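Local atomic coordinates of diguanylate cyclase (Pseudomonas aeruginosa, PDB entry 5M3C), a protein that belongs to the GGDEF-EAL family of bacterial proteins, carrying a GGDEF domain and an EAL domain in one chain, here modelled with guanosine-5'-triphosphate and calcium. Residues I40-F45 and L59-I64; S124-I129 and R156-I161; P278-R283 and H319-L324. One frame throughout, in Å; residues are numbered along the deposited sequence.

Contact 1: residues I40-F45 and L59-I64; sequences IDLDRF and LLLKAI. With CA (calcium ion), chain G; GTP (guanosine-5'-triphosphate), chain I.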
# COMPACT_ATOMS: atom_id res chain seq x y z
N ILE B 40 -9.62 -30.27 -7.65
CA ILE B 40 -9.01 -29.08 -8.25
C ILE B 40 -9.99 -28.29 -9.11
O ILE B 40 -10.48 -28.78 -10.11
CB ILE B 40 -7.82 -29.46 -9.15
CG1 ILE B 40 -6.72 -30.14 -8.32
CG2 ILE B 40 -7.28 -28.23 -9.86
CD1 ILE B 40 -5.52 -30.58 -9.13
N ASP B 41 -10.25 -27.05 -8.71
CA ASP B 41 -11.18 -26.18 -9.42
C ASP B 41 -10.45 -24.95 -9.94
O ASP B 41 -9.89 -24.18 -9.16
CB ASP B 41 -12.31 -25.77 -8.47
CG ASP B 41 -13.44 -25.03 -9.18
OD1 ASP B 41 -13.15 -24.26 -10.12
OD2 ASP B 41 -14.61 -25.21 -8.80
N LEU B 42 -10.45 -24.77 -11.26
CA LEU B 42 -9.74 -23.65 -11.87
C LEU B 42 -10.19 -22.33 -11.25
O LEU B 42 -11.35 -22.16 -10.90
CB LEU B 42 -9.96 -23.63 -13.39
CG LEU B 42 -9.36 -24.79 -14.18
CD1 LEU B 42 -9.44 -24.54 -15.68
CD2 LEU B 42 -7.92 -25.06 -13.77
N ASP B 43 -9.25 -21.39 -11.12
CA ASP B 43 -9.52 -20.09 -10.51
C ASP B 43 -9.98 -19.05 -11.53
O ASP B 43 -9.33 -18.83 -12.55
CB ASP B 43 -8.28 -19.57 -9.79
CG ASP B 43 -8.03 -20.29 -8.48
OD1 ASP B 43 -9.01 -20.61 -7.77
OD2 ASP B 43 -6.85 -20.53 -8.15
N ARG B 44 -11.12 -18.41 -11.24
CA ARG B 44 -11.64 -17.33 -12.07
C ARG B 44 -11.48 -17.62 -13.56
O ARG B 44 -10.93 -16.82 -14.31
CB ARG B 44 -10.94 -16.01 -11.72
CG ARG B 44 -11.24 -15.52 -10.31
N PHE B 45 -11.98 -18.78 -13.97
CA PHE B 45 -11.90 -19.21 -15.37
C PHE B 45 -12.98 -18.55 -16.22
O PHE B 45 -12.87 -18.49 -17.44
CB PHE B 45 -12.02 -20.74 -15.45
CG PHE B 45 -11.54 -21.31 -16.75
CD1 PHE B 45 -10.18 -21.43 -17.02
CD2 PHE B 45 -12.44 -21.76 -17.71
CE1 PHE B 45 -9.73 -21.96 -18.21
CE2 PHE B 45 -12.00 -22.30 -18.90
CZ PHE B 45 -10.64 -22.40 -19.16
N LEU B 59 -8.94 -25.09 -25.48
CA LEU B 59 -7.52 -25.39 -25.66
C LEU B 59 -6.79 -25.27 -24.32
O LEU B 59 -5.92 -26.08 -24.00
CB LEU B 59 -6.91 -24.44 -26.69
N LEU B 60 -7.16 -24.26 -23.54
CA LEU B 60 -6.58 -24.08 -22.21
C LEU B 60 -6.90 -25.26 -21.29
O LEU B 60 -6.02 -25.76 -20.59
CB LEU B 60 -7.06 -22.78 -21.57
CG LEU B 60 -6.40 -21.50 -22.10
CD1 LEU B 60 -6.96 -20.28 -21.38
CD2 LEU B 60 -4.89 -21.57 -21.95
N LEU B 61 -8.15 -25.70 -21.29
CA LEU B 61 -8.55 -26.85 -20.48
C LEU B 61 -7.78 -28.10 -20.92
O LEU B 61 -7.22 -28.82 -20.09
CB LEU B 61 -10.05 -27.10 -20.59
CG LEU B 61 -10.96 -26.07 -19.92
CD1 LEU B 61 -12.41 -26.31 -20.28
CD2 LEU B 61 -10.77 -26.09 -18.41
N LYS B 62 -7.77 -28.34 -22.23
CA LYS B 62 -7.04 -29.46 -22.79
C LYS B 62 -5.58 -29.41 -22.35
O LYS B 62 -5.00 -30.42 -21.95
CB LYS B 62 -7.12 -29.44 -24.32
CG LYS B 62 -6.58 -30.70 -24.98
N ALA B 63 -5.00 -28.21 -22.42
CA ALA B 63 -3.60 -28.01 -22.04
C ALA B 63 -3.37 -28.27 -20.56
O ALA B 63 -2.38 -28.90 -20.17
CB ALA B 63 -3.16 -26.60 -22.40
N ILE B 64 -4.28 -27.77 -19.73
CA ILE B 64 -4.18 -27.97 -18.29
C ILE B 64 -4.27 -29.46 -17.97
O ILE B 64 -3.48 -29.99 -17.19
CB ILE B 64 -5.30 -27.24 -17.53
CG1 ILE B 64 -5.18 -25.72 -17.72
CG2 ILE B 64 -5.23 -27.57 -16.05
CD1 ILE B 64 -6.41 -24.97 -17.29
CA CA G . -13.68 -22.29 -11.05
PG GTP I . -14.01 -19.40 -9.05
O1G GTP I . -14.95 -18.79 -8.03
O2G GTP I . -12.55 -19.18 -8.75
O3G GTP I . -14.34 -20.82 -9.43
O3B GTP I . -14.22 -18.53 -10.39
PB GTP I . -14.83 -19.18 -11.73
O1B GTP I . -15.18 -18.07 -12.68
O2B GTP I . -13.92 -20.29 -12.19
O3A GTP I . -16.20 -19.80 -11.15
PA GTP I . -16.92 -21.09 -11.80
O1A GTP I . -18.41 -20.97 -11.55
O2A GTP I . -16.18 -22.34 -11.38
O5' GTP I . -16.67 -20.86 -13.37
C5' GTP I . -16.48 -21.99 -14.20
C4' GTP I . -16.20 -21.49 -15.60
O4' GTP I . -15.66 -22.54 -16.39
C3' GTP I . -17.48 -21.01 -16.28
O3' GTP I . -17.35 -19.65 -16.70
C2' GTP I . -17.66 -21.93 -17.46
O2' GTP I . -18.13 -21.24 -18.62
C1' GTP I . -16.27 -22.49 -17.67
N9 GTP I . -16.34 -23.82 -18.31
C8 GTP I . -16.88 -24.94 -17.78
N7 GTP I . -16.77 -25.97 -18.65
C5 GTP I . -16.15 -25.51 -19.76
C6 GTP I . -15.71 -26.06 -21.05
O6 GTP I . -15.91 -27.26 -21.33
N1 GTP I . -15.10 -25.25 -21.92
C2 GTP I . -14.87 -23.95 -21.64
N2 GTP I . -14.24 -23.18 -22.57
N3 GTP I . -15.24 -23.37 -20.47
C4 GTP I . -15.87 -24.09 -19.52
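Leu-42, near the end of strand 35-43, lies opposite Leu-61 of helix 54-70 with the two CA atoms 9.3 Å apart, and no hydrogen bond joins the segments. Side chains fill the gap. Leu-42 pushes CD1 between two residues one helical turn apart, 3.4 Å from Leu-61 CD2 and 3.5 Å from Ile-64 CD1; it meets Ile-64 tip to tip but runs aslant to Leu-61. Phe-45 has its CG anti to the backbone N (chi1 -162°), which carries the ring toward the helix until CZ stands 3.8 Å from Leu-61 CG, while the ring edge takes Leu-60 CB and the ribose C1' of GTP. This is strand-on-helix packing in the GGDEF domain, and it lines part of the nucleotide pocket. Leu-61 CD1 rests above the plane of the guanine, 3.3 Å from GTP N1. At the other end of the ligand the strand's turn serves the phosphates: Asp-41 OD1 (2.2 Å) and Leu-42 O bind the calcium ion along with one oxygen from each of the three phosphates, Asp-84 completing the site. Phe-45 N donates to GTP O2B, and Arg-44 N makes a nearly straight bond (177°) to GTP O2G.

Contact 2: residues S124-I129 and R156-I161; sequences SASVGI and RGRSRI. With GTP (guanosine-5'-triphosphate), chain I.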
# COMPACT_ATOMS: atom_id res chain seq x y z
N SER B 124 -4.83 -20.27 -12.93
CA SER B 124 -4.53 -20.74 -11.59
C SER B 124 -5.62 -21.71 -11.14
O SER B 124 -6.60 -21.93 -11.85
CB SER B 124 -4.45 -19.56 -10.63
OG SER B 124 -4.24 -20.00 -9.30
N ALA B 125 -5.44 -22.30 -9.96
CA ALA B 125 -6.41 -23.26 -9.44
C ALA B 125 -6.33 -23.38 -7.93
O ALA B 125 -5.29 -23.13 -7.33
CB ALA B 125 -6.20 -24.62 -10.09
N SER B 126 -7.45 -23.76 -7.32
CA SER B 126 -7.50 -24.04 -5.89
C SER B 126 -7.63 -25.54 -5.67
O SER B 126 -8.26 -26.24 -6.47
CB SER B 126 -8.67 -23.30 -5.25
OG SER B 126 -8.64 -21.93 -5.58
N VAL B 127 -7.03 -26.05 -4.60
CA VAL B 127 -6.97 -27.49 -4.40
C VAL B 127 -7.42 -27.90 -3.01
O VAL B 127 -6.94 -27.38 -2.00
CB VAL B 127 -5.55 -28.02 -4.63
CG1 VAL B 127 -5.54 -29.54 -4.58
CG2 VAL B 127 -5.00 -27.53 -5.96
N GLY B 128 -8.36 -28.84 -2.97
CA GLY B 128 -8.81 -29.41 -1.71
C GLY B 128 -8.34 -30.84 -1.61
O GLY B 128 -8.33 -31.56 -2.60
N ILE B 129 -7.94 -31.26 -0.41
CA ILE B 129 -7.45 -32.63 -0.22
C ILE B 129 -8.30 -33.41 0.77
O ILE B 129 -8.63 -32.92 1.85
CB ILE B 129 -6.00 -32.64 0.31
CG1 ILE B 129 -5.11 -31.72 -0.53
CG2 ILE B 129 -5.44 -34.05 0.29
CD1 ILE B 129 -3.69 -31.62 -0.02
N ARG B 156 -10.27 -19.02 1.62
CA ARG B 156 -9.08 -18.54 2.32
C ARG B 156 -8.09 -17.86 1.38
O ARG B 156 -6.98 -17.49 1.79
CB ARG B 156 -8.37 -19.71 3.03
CG ARG B 156 -9.01 -20.12 4.35
CD ARG B 156 -8.26 -21.27 5.00
NE ARG B 156 -6.81 -21.05 5.01
CZ ARG B 156 -6.18 -20.26 5.87
NH1 ARG B 156 -6.85 -19.60 6.80
NH2 ARG B 156 -4.86 -20.13 5.79
N GLY B 157 -8.49 -17.70 0.13
CA GLY B 157 -7.64 -17.08 -0.88
C GLY B 157 -7.82 -17.84 -2.18
O GLY B 157 -8.91 -18.29 -2.50
N ARG B 158 -6.73 -17.98 -2.93
CA ARG B 158 -6.75 -18.80 -4.13
C ARG B 158 -5.35 -19.27 -4.45
O ARG B 158 -4.41 -18.99 -3.71
CB ARG B 158 -7.35 -18.03 -5.31
CG ARG B 158 -8.85 -18.25 -5.49
CD ARG B 158 -9.44 -17.31 -6.53
NE ARG B 158 -10.85 -17.58 -6.79
CZ ARG B 158 -11.85 -17.18 -6.01
NH1 ARG B 158 -11.61 -16.50 -4.89
NH2 ARG B 158 -13.10 -17.47 -6.34
N SER B 159 -5.20 -20.01 -5.55
CA SER B 159 -3.91 -20.54 -5.93
C SER B 159 -3.25 -21.18 -4.71
O SER B 159 -2.04 -21.07 -4.52
CB SER B 159 -3.03 -19.42 -6.49
OG SER B 159 -1.85 -19.94 -7.09
N ARG B 160 -4.06 -21.84 -3.89
CA ARG B 160 -3.60 -22.43 -2.64
C ARG B 160 -4.13 -23.85 -2.47
O ARG B 160 -4.94 -24.33 -3.27
CB ARG B 160 -4.04 -21.57 -1.45
CG ARG B 160 -5.54 -21.52 -1.25
CD ARG B 160 -5.93 -20.67 -0.05
NE ARG B 160 -5.35 -21.16 1.19
CZ ARG B 160 -4.36 -20.56 1.84
NH1 ARG B 160 -3.82 -19.44 1.38
NH2 ARG B 160 -3.89 -21.09 2.97
N ILE B 161 -3.67 -24.52 -1.42
CA ILE B 161 -4.08 -25.89 -1.12
C ILE B 161 -4.69 -25.94 0.28
O ILE B 161 -4.23 -25.24 1.18
CB ILE B 161 -2.88 -26.85 -1.20
CG1 ILE B 161 -2.39 -26.95 -2.64
CG2 ILE B 161 -3.25 -28.23 -0.68
CD1 ILE B 161 -1.10 -27.71 -2.81
PG GTP I . -14.01 -19.40 -9.05
O1G GTP I . -14.95 -18.79 -8.03
O2G GTP I . -12.55 -19.18 -8.75
O3G GTP I . -14.34 -20.82 -9.43
O3B GTP I . -14.22 -18.53 -10.39
PB GTP I . -14.83 -19.18 -11.73
O1B GTP I . -15.18 -18.07 -12.68
O2B GTP I . -13.92 -20.29 -12.19
O3A GTP I . -16.20 -19.80 -11.15
PA GTP I . -16.92 -21.09 -11.80
O1A GTP I . -18.41 -20.97 -11.55
O2A GTP I . -16.18 -22.34 -11.38
O5' GTP I . -16.67 -20.86 -13.37
C5' GTP I . -16.48 -21.99 -14.20
C4' GTP I . -16.20 -21.49 -15.60
O4' GTP I . -15.66 -22.54 -16.39
C3' GTP I . -17.48 -21.01 -16.28
O3' GTP I . -17.35 -19.65 -16.70
C2' GTP I . -17.66 -21.93 -17.46
O2' GTP I . -18.13 -21.24 -18.62
C1' GTP I . -16.27 -22.49 -17.67
N9 GTP I . -16.34 -23.82 -18.31
C8 GTP I . -16.88 -24.94 -17.78
N7 GTP I . -16.77 -25.97 -18.65
C5 GTP I . -16.15 -25.51 -19.76
C6 GTP I . -15.71 -26.06 -21.05
O6 GTP I . -15.91 -27.26 -21.33
N1 GTP I . -15.10 -25.25 -21.92
C2 GTP I . -14.87 -23.95 -21.64
N2 GTP I . -14.24 -23.18 -22.57
N3 GTP I . -15.24 -23.37 -20.47
C4 GTP I . -15.87 -24.09 -19.52
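A beta-alpha-beta crossover of the GGDEF domain closes here: strand 119-132 leads through helix 139-155 to the short strand 161-163, which comes back parallel beside it. The bridge pairs Val-127 with Ile-161, and across the segments it is tied by Val-127 N donating to Arg-160 O at 3.0 Å. Two CA-H...O contacts reinforce it, Ile-161 CA to Val-127 O and Ser-159 CA to Ala-125 O. On the face that carries Val-127 and Ile-161, Val-127 CB meets Ile-161 CG1 at 3.9 Å, and Ile-129 slants across to bring CD1 within 3.5 Å of Ile-161 CG2.

The loop ahead of the bridge reaches the ligand. Gly-157 leaves the helix with positive phi (140°), and Arg-158, its chain extended from CG to NE, passes Ser-126 OG and ends at the gamma-phosphate of GTP. The guanidinium presents its edge, with PG in its plane: NE donates to GTP O2G at 3.0 Å and NH2 to GTP O1G at 2.8 Å, while a further NH2 bond to O2G is weak. Two donors on different nitrogens should limit rotation of the group. Ser-124 OG and Ser-126 OG both turn to the carboxylate of Asp-43, which also accepts from Ser-159 N. Arg-156 and Arg-160 share Glu-162 as their salt-bridge partner.

Strand 35-43 lies along the other side of strand 119-132, helix 96-108 packs on Ile-129 and Ile-161 through Ala-103, and Ala-153 and Lys-154 of helix 139-155 touch Ser-126.

Contact 3: residues P278-R283 and H319-L324; sequences PQLIER and HGLKRL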
# COMPACT_ATOMS: atom_id res chain seq x y z
N PRO B 278 -18.24 3.25 -14.26
CA PRO B 278 -18.14 4.36 -15.21
C PRO B 278 -19.38 5.24 -15.26
O PRO B 278 -19.29 6.42 -15.57
CB PRO B 278 -17.94 3.66 -16.56
CG PRO B 278 -17.47 2.28 -16.23
CD PRO B 278 -18.13 1.94 -14.93
N GLN B 279 -20.54 4.66 -14.94
CA GLN B 279 -21.80 5.38 -15.03
C GLN B 279 -22.21 6.01 -13.70
O GLN B 279 -23.20 6.73 -13.62
CB GLN B 279 -22.90 4.45 -15.54
CG GLN B 279 -22.66 3.98 -16.96
CD GLN B 279 -22.49 5.14 -17.93
OE1 GLN B 279 -23.10 6.20 -17.76
NE2 GLN B 279 -21.67 4.95 -18.95
N LEU B 280 -21.43 5.74 -12.65
CA LEU B 280 -21.74 6.21 -11.31
C LEU B 280 -22.33 7.62 -11.30
O LEU B 280 -23.46 7.82 -10.83
CB LEU B 280 -20.49 6.18 -10.43
CG LEU B 280 -20.66 6.74 -9.01
CD1 LEU B 280 -21.77 6.00 -8.27
CD2 LEU B 280 -19.35 6.66 -8.24
N ILE B 281 -21.59 8.59 -11.81
CA ILE B 281 -22.03 9.99 -11.77
C ILE B 281 -23.34 10.18 -12.51
O ILE B 281 -24.24 10.88 -12.04
CB ILE B 281 -20.98 10.95 -12.36
CG1 ILE B 281 -19.61 10.72 -11.70
CG2 ILE B 281 -21.43 12.39 -12.18
CD1 ILE B 281 -18.54 11.68 -12.17
N GLU B 282 -23.45 9.57 -13.69
CA GLU B 282 -24.66 9.68 -14.50
C GLU B 282 -25.84 9.12 -13.72
O GLU B 282 -26.91 9.73 -13.65
CB GLU B 282 -24.51 8.93 -15.82
CG GLU B 282 -23.84 9.72 -16.93
CD GLU B 282 -22.37 10.01 -16.68
OE1 GLU B 282 -21.73 10.63 -17.55
OE2 GLU B 282 -21.85 9.61 -15.61
N ARG B 283 -25.63 7.95 -13.13
CA ARG B 283 -26.65 7.27 -12.35
C ARG B 283 -27.00 8.02 -11.08
O ARG B 283 -28.17 8.14 -10.72
CB ARG B 283 -26.17 5.86 -12.00
CG ARG B 283 -26.90 5.24 -10.82
CD ARG B 283 -28.40 5.23 -11.02
NE ARG B 283 -29.00 4.05 -10.41
CZ ARG B 283 -30.30 3.80 -10.36
NH1 ARG B 283 -30.74 2.70 -9.78
NH2 ARG B 283 -31.17 4.66 -10.88
N HIS B 319 -13.66 14.45 -8.19
CA HIS B 319 -13.98 15.79 -8.67
C HIS B 319 -15.38 15.79 -9.29
O HIS B 319 -16.21 16.62 -8.94
CB HIS B 319 -12.96 16.27 -9.70
CG HIS B 319 -11.63 16.63 -9.10
ND1 HIS B 319 -11.48 17.69 -8.23
CD2 HIS B 319 -10.40 16.09 -9.27
CE1 HIS B 319 -10.21 17.78 -7.88
NE2 HIS B 319 -9.53 16.82 -8.49
N GLY B 320 -15.61 14.85 -10.19
CA GLY B 320 -16.92 14.70 -10.84
C GLY B 320 -18.06 14.65 -9.84
O GLY B 320 -19.13 15.21 -10.08
N LEU B 321 -17.84 13.98 -8.72
CA LEU B 321 -18.85 13.88 -7.68
C LEU B 321 -19.08 15.23 -7.03
O LEU B 321 -20.21 15.57 -6.67
CB LEU B 321 -18.44 12.84 -6.63
CG LEU B 321 -18.43 11.38 -7.09
CD1 LEU B 321 -17.93 10.46 -5.99
CD2 LEU B 321 -19.82 10.96 -7.54
N LYS B 322 -18.01 16.01 -6.88
CA LYS B 322 -18.13 17.36 -6.31
C LYS B 322 -18.83 18.30 -7.29
O LYS B 322 -19.60 19.17 -6.89
CB LYS B 322 -16.76 17.91 -5.95
CG LYS B 322 -16.20 17.36 -4.65
CD LYS B 322 -17.00 17.83 -3.44
CE LYS B 322 -16.79 19.31 -3.16
NZ LYS B 322 -17.47 19.73 -1.90
N ARG B 323 -18.55 18.10 -8.58
CA ARG B 323 -19.18 18.90 -9.63
C ARG B 323 -20.69 18.77 -9.54
O ARG B 323 -21.42 19.72 -9.84
CB ARG B 323 -18.69 18.42 -11.00
CG ARG B 323 -18.39 19.54 -11.99
CD ARG B 323 -17.56 19.02 -13.15
NE ARG B 323 -16.38 18.29 -12.69
CZ ARG B 323 -15.61 17.53 -13.46
NH1 ARG B 323 -14.57 16.89 -12.94
NH2 ARG B 323 -15.88 17.39 -14.75
N LEU B 324 -21.17 17.60 -9.12
CA LEU B 324 -22.60 17.38 -8.91
C LEU B 324 -23.11 18.13 -7.69
O LEU B 324 -24.27 18.53 -7.66
CB LEU B 324 -22.91 15.89 -8.75
CG LEU B 324 -23.10 15.08 -10.03
CD1 LEU B 324 -23.64 13.70 -9.70
CD2 LEU B 324 -24.02 15.80 -11.01
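Ile-281 carries this contact, with each of its branches assigned to a different part of the helix 312-324. Its CG1 stands anti to the carbonyl carbon (chi1 -53°) with CD1 extended beyond it (chi2 -176°), which sets CD1 against the backbone at Gly-320, 3.7 Å from its CA. Gly-320 has no side chain on the side that faces Ile-281, and this is what lets the methyl settle directly against the main chain. The other branch, CG2, is turned along the helix toward Leu-324 and lies 3.6 Å from Leu-324 CD1; the same CD1 also approaches the Ile-281 carbonyl oxygen, at 3.7 Å.

Leu-321 crosses Ile-281 at a slant. Its CB bond does not aim at the opposite helix, but with CG anti to the carbonyl carbon (chi1 -69°) CD2 swings in, arriving 4.2 Å from Ile-281 CG1 and 4.4 Å from Leu-280 CD2. The contact with Leu-280 is the looser one. Leu-275 of helix 272-276 touches both of these leucines, and Leu-328 of strand 327-333 lies against Leu-321.

Charged groups keep to the flanks: Arg-283 makes a salt bridge to Asp-243, and Lys-322 one to Asp-349. No hydrogen bond crosses between the segments, so the grip is apolar throughout. The two helices run in roughly the same direction, each linking one parallel strand to the next (266-269 to 298-303, then on to 327-333), an arrangement typical of neighbouring outer helices in the TIM-barrel-like fold of EAL domains.

Contacts 1 and 2 belong to one site, their centres 13 Å apart on neighbouring strands 35-43 and 119-132. They touch through Asp-43, whose backbone N is 2.8 Å from Ser-124 O. Both reach GTP: contact 1 supplies calcium ligands and the apolar side of the base pocket, contact 2 an arginine at the gamma-phosphate. Contact 3 lies apart in the EAL domain, its centre 39 Å from each of the others and its nearest atoms about 19 Å from contact 1 and about 22 Å from contact 2. That domain holds its own calcium, bound by Glu-210, Asn-269, Glu-301 and Asp-331.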